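CurF (Lyngbya majuscula, PDB 2Q35) carries an ECH2 domain of the crotonase fold, a decarboxylase that takes part in beta-branching of a growing polyketide chain. Local coordinates at residues S30-L35 with L80-L85; L108-D113 with E144-E149; V135-L140 with P216-K221. The protein carries 1 engineered substitution. One frame throughout, in Å; residues are numbered along the deposited sequence.

Overall arrangement
After the N-terminal strands 4-10 and 13-18, the first turns of helix 29-44 meet residues 80-85, at the start of helix 83-87, in interaction 1. That closes a loop of 44 residues before interaction 2 opens. Interaction 2 ties the end region of helix 104-110 to the junction of helices 138-146 and 148-157. Interaction 3 starts inside this second loop, at 135-140, and closes far down the chain on helix 197-230, so the two cross. Both use helix 138-146, and a hydrogen bond from Tyr111 OH to Gly136 O links them directly. Interaction 1 touches both: Ser83 packs on Tyr111, and Asp81 on Ile219.

Interaction 1: S30-L35 with L80-L85; sequences SIVEGL and LDLSGL
Leu85 overlaps helix 29-44, its CD2 set against Leu35 and the Val32 carbonyl. Leu85 CD2 is 3.9 Å from Leu35 CB. The distance from Leu85 CD2 to Val32 O is 4.1 Å, so the methyl bridges two residues about one turn apart on the helix. Leu85 CG is anti to the backbone N (chi1 -158°), which sends the branch out from helix 83-87 toward the other helix. Leu82 divides its two methyls between the same two residues. Leu82 CD1 meets Val32 CG2 at 4.1 Å. Leu82 CD2 meets Leu35 CD1 at 3.9 Å. The side chains of Leu35 and Leu82 cross at about a right angle, while Val32 and Leu82 meet at a slant. The side chains that meet are all apolar. They join the helix that follows strand 13-18 to the loop and short helix that precede strand 93-97, within the crotonase fold. Leu82 is the N-cap residue of helix 83-87, and the turn around it is held by Asp81. Ser83 N donates to Asp81 OD1 at 3.0 Å, on the anti side, forming an Asx turn. Ser83 OG donates to Asp81 OD1 at 2.6 Å, on the syn side and 19° out of the carboxylate plane. Two bonds grip one oxygen and hold the turn that carries Leu82. Leu35 also packs on Met18 of strand 13-18, and Ser83 on Phe215 of helix 197-230.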
loop_
_atom_site.group_PDB
_atom_site.type_symbol
_atom_site.label_atom_id
_atom_site.label_comp_id
_atom_site.label_asym_id
_atom_site.label_seq_id
_atom_site.Cartn_x
_atom_site.Cartn_y
_atom_site.Cartn_z
ATOM N N SER A 30 -33.746 6.583 -12.703
ATOM C CA SER A 30 -33.706 5.509 -13.692
ATOM C C SER A 30 -32.380 4.739 -13.689
ATOM O O SER A 30 -32.360 3.531 -13.945
ATOM C CB SER A 30 -34.039 6.026 -15.090
ATOM O OG SER A 30 -33.058 6.932 -15.560
ATOM N N ILE A 31 -31.274 5.423 -13.403
ATOM C CA ILE A 31 -29.985 4.715 -13.281
ATOM C C ILE A 31 -29.996 3.788 -12.067
ATOM O O ILE A 31 -29.558 2.629 -12.139
ATOM C CB ILE A 31 -28.780 5.699 -13.222
ATOM C CG1 ILE A 31 -28.449 6.245 -14.616
ATOM C CG2 ILE A 31 -27.554 5.043 -12.535
ATOM C CD1 ILE A 31 -27.735 5.263 -15.556
ATOM N N VAL A 32 -30.492 4.290 -10.938
ATOM C CA VAL A 32 -30.510 3.502 -9.707
ATOM C C VAL A 32 -31.382 2.265 -9.923
ATOM O O VAL A 32 -30.957 1.131 -9.640
ATOM C CB VAL A 32 -30.999 4.373 -8.517
ATOM C CG1 VAL A 32 -31.252 3.523 -7.279
ATOM C CG2 VAL A 32 -29.972 5.468 -8.227
ATOM N N GLU A 33 -32.571 2.470 -10.485
ATOM C CA GLU A 33 -33.505 1.363 -10.699
ATOM C C GLU A 33 -32.978 0.385 -11.750
ATOM O O GLU A 33 -33.131 -0.827 -11.613
ATOM C CB GLU A 33 -34.891 1.878 -11.084
ATOM C CG GLU A 33 -35.895 0.774 -11.445
ATOM C CD GLU A 33 -36.272 -0.178 -10.285
ATOM O OE1 GLU A 33 -35.916 0.065 -9.105
ATOM O OE2 GLU A 33 -36.958 -1.181 -10.579
ATOM N N GLY A 34 -32.327 0.902 -12.786
ATOM C CA GLY A 34 -31.825 0.023 -13.828
ATOM C C GLY A 34 -30.618 -0.787 -13.363
ATOM O O GLY A 34 -30.448 -1.952 -13.746
ATOM N N LEU A 35 -29.772 -0.182 -12.530
ATOM C CA LEU A 35 -28.695 -0.950 -11.894
ATOM C C LEU A 35 -29.254 -2.049 -10.980
ATOM O O LEU A 35 -28.787 -3.196 -11.054
ATOM C CB LEU A 35 -27.741 -0.028 -11.115
ATOM C CG LEU A 35 -26.790 0.824 -11.931
ATOM C CD1 LEU A 35 -26.141 1.832 -10.989
ATOM C CD2 LEU A 35 -25.704 -0.074 -12.649
ATOM N N LEU A 80 -27.671 9.615 -1.254
ATOM C CA LEU A 80 -27.779 8.391 -2.051
ATOM C C LEU A 80 -26.631 7.446 -1.692
ATOM O O LEU A 80 -25.484 7.881 -1.565
ATOM C CB LEU A 80 -27.674 8.733 -3.551
ATOM C CG LEU A 80 -28.758 9.606 -4.202
ATOM C CD1 LEU A 80 -28.124 10.670 -5.115
ATOM C CD2 LEU A 80 -29.762 8.764 -4.969
ATOM N N ASP A 81 -26.922 6.156 -1.572
ATOM C CA ASP A 81 -25.879 5.177 -1.274
ATOM C C ASP A 81 -26.083 3.931 -2.126
ATOM O O ASP A 81 -26.910 3.086 -1.791
ATOM C CB ASP A 81 -25.922 4.810 0.217
ATOM C CG ASP A 81 -24.840 3.804 0.626
ATOM O OD1 ASP A 81 -24.007 3.383 -0.208
ATOM O OD2 ASP A 81 -24.838 3.426 1.817
ATOM N N LEU A 82 -25.324 3.821 -3.214
ATOM C CA LEU A 82 -25.404 2.671 -4.131
ATOM C C LEU A 82 -24.418 1.557 -3.802
ATOM O O LEU A 82 -24.281 0.585 -4.564
ATOM C CB LEU A 82 -25.174 3.138 -5.584
ATOM C CG LEU A 82 -26.346 3.802 -6.312
ATOM C CD1 LEU A 82 -26.850 5.071 -5.629
ATOM C CD2 LEU A 82 -25.924 4.092 -7.781
ATOM N N SER A 83 -23.726 1.681 -2.668
ATOM C CA SER A 83 -22.712 0.709 -2.325
ATOM C C SER A 83 -23.293 -0.689 -2.161
ATOM O O SER A 83 -22.721 -1.649 -2.682
ATOM C CB SER A 83 -21.918 1.120 -1.086
ATOM O OG SER A 83 -22.732 1.113 0.073
ATOM N N GLY A 84 -24.423 -0.805 -1.465
ATOM C CA GLY A 84 -25.006 -2.134 -1.220
ATOM C C GLY A 84 -25.334 -2.857 -2.500
ATOM O O GLY A 84 -25.165 -4.078 -2.588
ATOM N N LEU A 85 -25.774 -2.103 -3.507
ATOM C CA LEU A 85 -26.071 -2.635 -4.828
ATOM C C LEU A 85 -24.870 -3.367 -5.429
ATOM O O LEU A 85 -24.989 -4.480 -5.951
ATOM C CB LEU A 85 -26.441 -1.478 -5.755
ATOM C CG LEU A 85 -27.266 -1.688 -7.015
ATOM C CD1 LEU A 85 -28.172 -2.901 -6.874
ATOM C CD2 LEU A 85 -28.088 -0.409 -7.213
#

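Interaction 2: L108-D113 with E144-E149; sequences LGLYAD and EKLGSE
The turn that leads from helix 104-110 into strand 114-118, part of the crotonase core, is where the ammonium group of Lys145 docks. The lysine comes from helix 138-146 with its chain extended beyond CG. Lys145 NZ donates to Leu110 O at 2.9 Å. The C=O...N angle is 154°, and the nitrogen is tilted 23° from the carbonyl plane. Ala112 O lies 2.7 Å from Lys145 NZ. Water widens the grip. One water accepts from Lys145 NZ and donates to Tyr111 O at 2.8 Å. A second accepts from Lys145 NZ at 2.7 Å and donates to Asp113 O. Asp113 OD1 stays 5.8 Å from Lys145 NZ and is linked to it by a third water, weakly held by the lysine. Asp113 OD2 forms a salt bridge with Lys204. Several carbonyl oxygens gathered at this turn would probably favour the charged form of the lysine. Beside the polar cluster is an apolar pair. Leu110 CD2 meets Leu146 CD2 at 4.0 Å, and the two side chains cross at about a right angle. Leu146 packs further on Ile171 and Phe173, and Leu110 on Ile141 and Leu142. Lys145 also packs on Glu149 of a second subunit, which places the contact beside the trimer interface. A lysine amine binding carbonyl oxygens where helix 104-110 passes into strand 114-118 ties the helix-to-strand turn of the crotonase fold to helix 138-146.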
loop_
_atom_site.group_PDB
_atom_site.type_symbol
_atom_site.label_atom_id
_atom_site.label_comp_id
_atom_site.label_asym_id
_atom_site.label_seq_id
_atom_site.Cartn_x
_atom_site.Cartn_y
_atom_site.Cartn_z
ATOM N N LEU A 108 -18.483 4.509 -7.187
ATOM C CA LEU A 108 -19.216 3.418 -7.813
ATOM C C LEU A 108 -18.273 2.474 -8.526
ATOM O O LEU A 108 -18.358 1.250 -8.388
ATOM C CB LEU A 108 -20.209 3.970 -8.828
ATOM C CG LEU A 108 -21.124 2.896 -9.446
ATOM C CD1 LEU A 108 -22.143 2.395 -8.413
ATOM C CD2 LEU A 108 -21.855 3.427 -10.664
ATOM N N GLY A 109 -17.352 3.037 -9.323
ATOM C CA GLY A 109 -16.383 2.163 -9.954
ATOM C C GLY A 109 -15.418 1.527 -8.979
ATOM O O GLY A 109 -15.041 0.358 -9.140
ATOM N N LEU A 110 -14.970 2.283 -7.982
ATOM C CA LEU A 110 -13.951 1.782 -7.069
ATOM C C LEU A 110 -14.478 0.707 -6.108
ATOM O O LEU A 110 -13.670 0.029 -5.455
ATOM C CB LEU A 110 -13.285 2.927 -6.282
ATOM C CG LEU A 110 -12.411 3.868 -7.105
ATOM C CD1 LEU A 110 -11.926 5.003 -6.203
ATOM C CD2 LEU A 110 -11.226 3.130 -7.678
ATOM N N TYR A 111 -15.801 0.547 -6.065
ATOM C CA TYR A 111 -16.421 -0.521 -5.232
ATOM C C TYR A 111 -16.190 -1.856 -5.947
ATOM O O TYR A 111 -16.277 -2.922 -5.333
ATOM C CB TYR A 111 -17.931 -0.327 -5.040
ATOM C CG TYR A 111 -18.354 0.845 -4.169
ATOM C CD1 TYR A 111 -17.617 1.229 -3.042
ATOM C CD2 TYR A 111 -19.522 1.554 -4.480
ATOM C CE1 TYR A 111 -18.041 2.338 -2.242
ATOM C CE2 TYR A 111 -19.953 2.627 -3.705
ATOM C CZ TYR A 111 -19.214 3.013 -2.590
ATOM O OH TYR A 111 -19.648 4.095 -1.841
ATOM N N ALA A 112 -15.865 -1.799 -7.253
ATOM C CA ALA A 112 -15.682 -3.032 -8.035
ATOM C C ALA A 112 -14.379 -3.749 -7.668
ATOM O O ALA A 112 -13.504 -3.216 -6.982
ATOM C CB ALA A 112 -15.715 -2.736 -9.559
ATOM N N ASP A 113 -14.254 -4.984 -8.127
ATOM C CA ASP A 113 -13.083 -5.772 -7.782
ATOM C C ASP A 113 -11.867 -5.397 -8.603
ATOM O O ASP A 113 -10.729 -5.467 -8.119
ATOM C CB ASP A 113 -13.409 -7.245 -7.932
ATOM C CG ASP A 113 -14.627 -7.624 -7.115
ATOM O OD1 ASP A 113 -14.533 -7.684 -5.858
ATOM O OD2 ASP A 113 -15.705 -7.773 -7.713
ATOM N N GLU A 144 -7.585 2.161 0.370
ATOM C CA GLU A 144 -7.356 0.755 0.058
ATOM C C GLU A 144 -6.934 0.571 -1.391
ATOM O O GLU A 144 -5.991 -0.165 -1.664
ATOM C CB GLU A 144 -8.586 -0.104 0.396
ATOM C CG GLU A 144 -8.498 -1.570 -0.068
ATOM C CD GLU A 144 -7.617 -2.448 0.824
ATOM O OE1 GLU A 144 -7.044 -1.948 1.825
ATOM O OE2 GLU A 144 -7.496 -3.660 0.508
ATOM N N LYS A 145 -7.582 1.278 -2.300
ATOM C CA LYS A 145 -7.443 0.950 -3.714
ATOM C C LYS A 145 -6.534 1.845 -4.532
ATOM O O LYS A 145 -5.877 1.352 -5.457
ATOM C CB LYS A 145 -8.802 0.824 -4.361
ATOM C CG LYS A 145 -9.688 -0.135 -3.583
ATOM C CD LYS A 145 -10.684 -0.759 -4.483
ATOM C CE LYS A 145 -11.573 -1.702 -3.691
ATOM N NZ LYS A 145 -12.438 -2.416 -4.658
ATOM N N LEU A 146 -6.480 3.137 -4.202
ATOM C CA LEU A 146 -5.563 4.053 -4.916
ATOM C C LEU A 146 -4.253 4.270 -4.170
ATOM O O LEU A 146 -3.293 4.790 -4.743
ATOM C CB LEU A 146 -6.217 5.412 -5.178
ATOM C CG LEU A 146 -7.577 5.463 -5.863
ATOM C CD1 LEU A 146 -7.974 6.910 -6.130
ATOM C CD2 LEU A 146 -7.597 4.638 -7.156
ATOM N N GLY A 147 -4.222 3.894 -2.896
ATOM C CA GLY A 147 -3.081 4.160 -2.017
ATOM C C GLY A 147 -3.316 5.405 -1.183
ATOM O O GLY A 147 -3.998 6.321 -1.631
ATOM N N SER A 148 -2.756 5.442 0.028
ATOM C CA SER A 148 -3.055 6.530 0.973
ATOM C C SER A 148 -2.728 7.945 0.458
ATOM O O SER A 148 -3.452 8.897 0.780
ATOM C CB SER A 148 -2.425 6.264 2.359
ATOM O OG SER A 148 -1.007 6.141 2.286
ATOM N N GLU A 149 -1.685 8.084 -0.361
ATOM C CA GLU A 149 -1.270 9.416 -0.833
ATOM C C GLU A 149 -2.079 10.040 -1.955
ATOM O O GLU A 149 -2.416 11.222 -1.873
ATOM C CB GLU A 149 0.204 9.445 -1.196
ATOM C CG GLU A 149 1.025 10.115 -0.138
ATOM C CD GLU A 149 1.142 9.285 1.127
ATOM O OE1 GLU A 149 1.958 8.329 1.101
ATOM O OE2 GLU A 149 0.451 9.619 2.135
HETATM O O HOH W 1 -15.001 -2.933 -2.853
HETATM O O HOH W 2 -10.541 -4.194 -5.499
HETATM O O HOH W 3 -12.662 -5.803 -4.083
#

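Interaction 3: V135-L140 with P216-K221; sequences VGATSL and PEAIKK
Gly136 meets Ile219 where the turn into helix 138-146 packs against the long helix 197-230 of the crotonase fold. The glycine has a positive phi of 95°. Its N-H points to a water, which in turn donates to Ile219 O. Both links, from Gly136 N to the water and from the water to Ile219 O, are 2.9 Å. The polar backbone of the two segments is joined through this one water. The peptide that follows Gly136 turns a face to Ile219. Ile219 CD1 stands over that face, 3.4 Å from Gly136 C, which is tight for a methyl. Ile219 reaches there because CG1 is anti to its carbonyl carbon (chi1 -68°), and the chain then bends back toward the turn. Ala137 is the N-cap residue and also has a left-handed backbone conformation. Ala137 CB meets Ala218 CB at 3.7 Å and Ile219 CD1 at 4.0 Å. Gly136, Ala137 and Ala218 are small, which allows close backbones; Ala137 CA lies 4.8 Å from Ile219 CA. Thr138 and Ser139 start the helix. Thr138 OG1 donates to Val135 O at 2.8 Å. The hydroxyl stands above the carbonyl plane, with a C=O...O angle of 140°, and the bond closes the turn on itself. The backbone N-H groups of Thr138 and Ser139 are bound by the two carboxylate oxygens of Glu222, so Glu222 of helix 197-230 holds the first N-H groups of helix 138-146. The hydroxyl of Ser139 faces the trimer interface and bonds to His206 of a third subunit. Leu140 ends the row one turn on, its CG anti to the backbone N, and Leu140 CD2 sits 3.9 Å from Ala218 CB.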
loop_
_atom_site.group_PDB
_atom_site.type_symbol
_atom_site.label_atom_id
_atom_site.label_comp_id
_atom_site.label_asym_id
_atom_site.label_seq_id
_atom_site.Cartn_x
_atom_site.Cartn_y
_atom_site.Cartn_z
ATOM N N VAL A 135 -18.937 11.230 1.408
ATOM C CA VAL A 135 -19.843 10.161 1.817
ATOM C C VAL A 135 -19.505 8.901 1.033
ATOM O O VAL A 135 -18.782 8.942 0.024
ATOM C CB VAL A 135 -21.346 10.528 1.588
ATOM C CG1 VAL A 135 -21.732 11.660 2.488
ATOM C CG2 VAL A 135 -21.586 10.922 0.130
ATOM N N GLY A 136 -19.991 7.763 1.497
ATOM C CA GLY A 136 -19.832 6.528 0.730
ATOM C C GLY A 136 -18.635 5.678 1.106
ATOM O O GLY A 136 -18.304 4.728 0.382
ATOM N N ALA A 137 -18.047 5.950 2.281
ATOM C CA ALA A 137 -16.801 5.300 2.706
ATOM C C ALA A 137 -15.699 5.636 1.708
ATOM O O ALA A 137 -14.904 4.767 1.298
ATOM C CB ALA A 137 -16.966 3.763 2.851
ATOM N N THR A 138 -15.667 6.904 1.316
ATOM C CA THR A 138 -14.657 7.400 0.362
ATOM C C THR A 138 -13.235 7.162 0.853
ATOM O O THR A 138 -12.372 6.688 0.089
ATOM C CB THR A 138 -14.868 8.908 0.064
ATOM O OG1 THR A 138 -16.066 9.063 -0.696
ATOM C CG2 THR A 138 -13.715 9.484 -0.755
ATOM N N SER A 139 -12.960 7.533 2.099
ATOM C CA SER A 139 -11.598 7.413 2.595
ATOM C C SER A 139 -11.187 5.938 2.713
ATOM O O SER A 139 -10.075 5.564 2.342
ATOM C CB SER A 139 -11.412 8.185 3.901
ATOM O OG SER A 139 -11.972 7.533 5.025
ATOM N N LEU A 140 -12.098 5.094 3.200
ATOM C CA LEU A 140 -11.800 3.674 3.299
ATOM C C LEU A 140 -11.418 3.114 1.932
ATOM O O LEU A 140 -10.355 2.507 1.763
ATOM C CB LEU A 140 -13.007 2.900 3.855
ATOM C CG LEU A 140 -12.846 1.373 3.967
ATOM C CD1 LEU A 140 -11.857 1.001 5.059
ATOM C CD2 LEU A 140 -14.183 0.691 4.235
ATOM N N PRO A 216 -19.664 -0.782 7.087
ATOM C CA PRO A 216 -20.779 -0.105 7.744
ATOM C C PRO A 216 -20.361 1.072 8.623
ATOM O O PRO A 216 -20.988 2.135 8.555
ATOM C CB PRO A 216 -21.433 -1.227 8.569
ATOM C CG PRO A 216 -21.079 -2.471 7.853
ATOM C CD PRO A 216 -19.672 -2.229 7.375
ATOM N N GLU A 217 -19.318 0.898 9.429
ATOM C CA GLU A 217 -18.879 1.960 10.339
ATOM C C GLU A 217 -18.305 3.125 9.535
ATOM O O GLU A 217 -18.510 4.287 9.890
ATOM C CB GLU A 217 -17.869 1.423 11.352
ATOM C CG GLU A 217 -17.508 2.388 12.476
ATOM C CD GLU A 217 -18.721 2.916 13.220
ATOM O OE1 GLU A 217 -19.523 2.106 13.744
ATOM O OE2 GLU A 217 -18.878 4.154 13.274
ATOM N N ALA A 218 -17.619 2.808 8.431
ATOM C CA ALA A 218 -17.055 3.838 7.550
ATOM C C ALA A 218 -18.140 4.729 6.952
ATOM O O ALA A 218 -18.041 5.952 6.984
ATOM C CB ALA A 218 -16.201 3.181 6.443
ATOM N N ILE A 219 -19.178 4.109 6.391
ATOM C CA ILE A 219 -20.351 4.828 5.890
ATOM C C ILE A 219 -20.976 5.704 6.960
ATOM O O ILE A 219 -21.272 6.874 6.727
ATOM C CB ILE A 219 -21.437 3.827 5.380
ATOM C CG1 ILE A 219 -20.943 3.115 4.125
ATOM C CG2 ILE A 219 -22.799 4.536 5.092
ATOM C CD1 ILE A 219 -20.986 3.954 2.853
ATOM N N LYS A 220 -21.226 5.114 8.128
ATOM C CA LYS A 220 -21.827 5.865 9.235
ATOM C C LYS A 220 -21.001 7.071 9.674
ATOM O O LYS A 220 -21.550 8.176 9.874
ATOM C CB LYS A 220 -22.079 4.908 10.421
ATOM C CG LYS A 220 -22.642 5.573 11.693
ATOM C CD LYS A 220 -22.739 4.570 12.865
ATOM C CE LYS A 220 -23.040 5.294 14.187
ATOM N NZ LYS A 220 -23.543 4.369 15.265
ATOM N N LYS A 221 -19.691 6.871 9.828
ATOM C CA LYS A 221 -18.816 7.959 10.290
ATOM C C LYS A 221 -18.744 9.095 9.257
ATOM O O LYS A 221 -18.828 10.288 9.613
ATOM C CB LYS A 221 -17.412 7.446 10.621
ATOM C CG LYS A 221 -17.312 6.579 11.861
ATOM C CD LYS A 221 -15.868 6.215 12.155
ATOM C CE LYS A 221 -15.737 5.377 13.427
ATOM N NZ LYS A 221 -14.392 4.718 13.502
HETATM O O HOH W 4 -21.412 7.823 3.976
#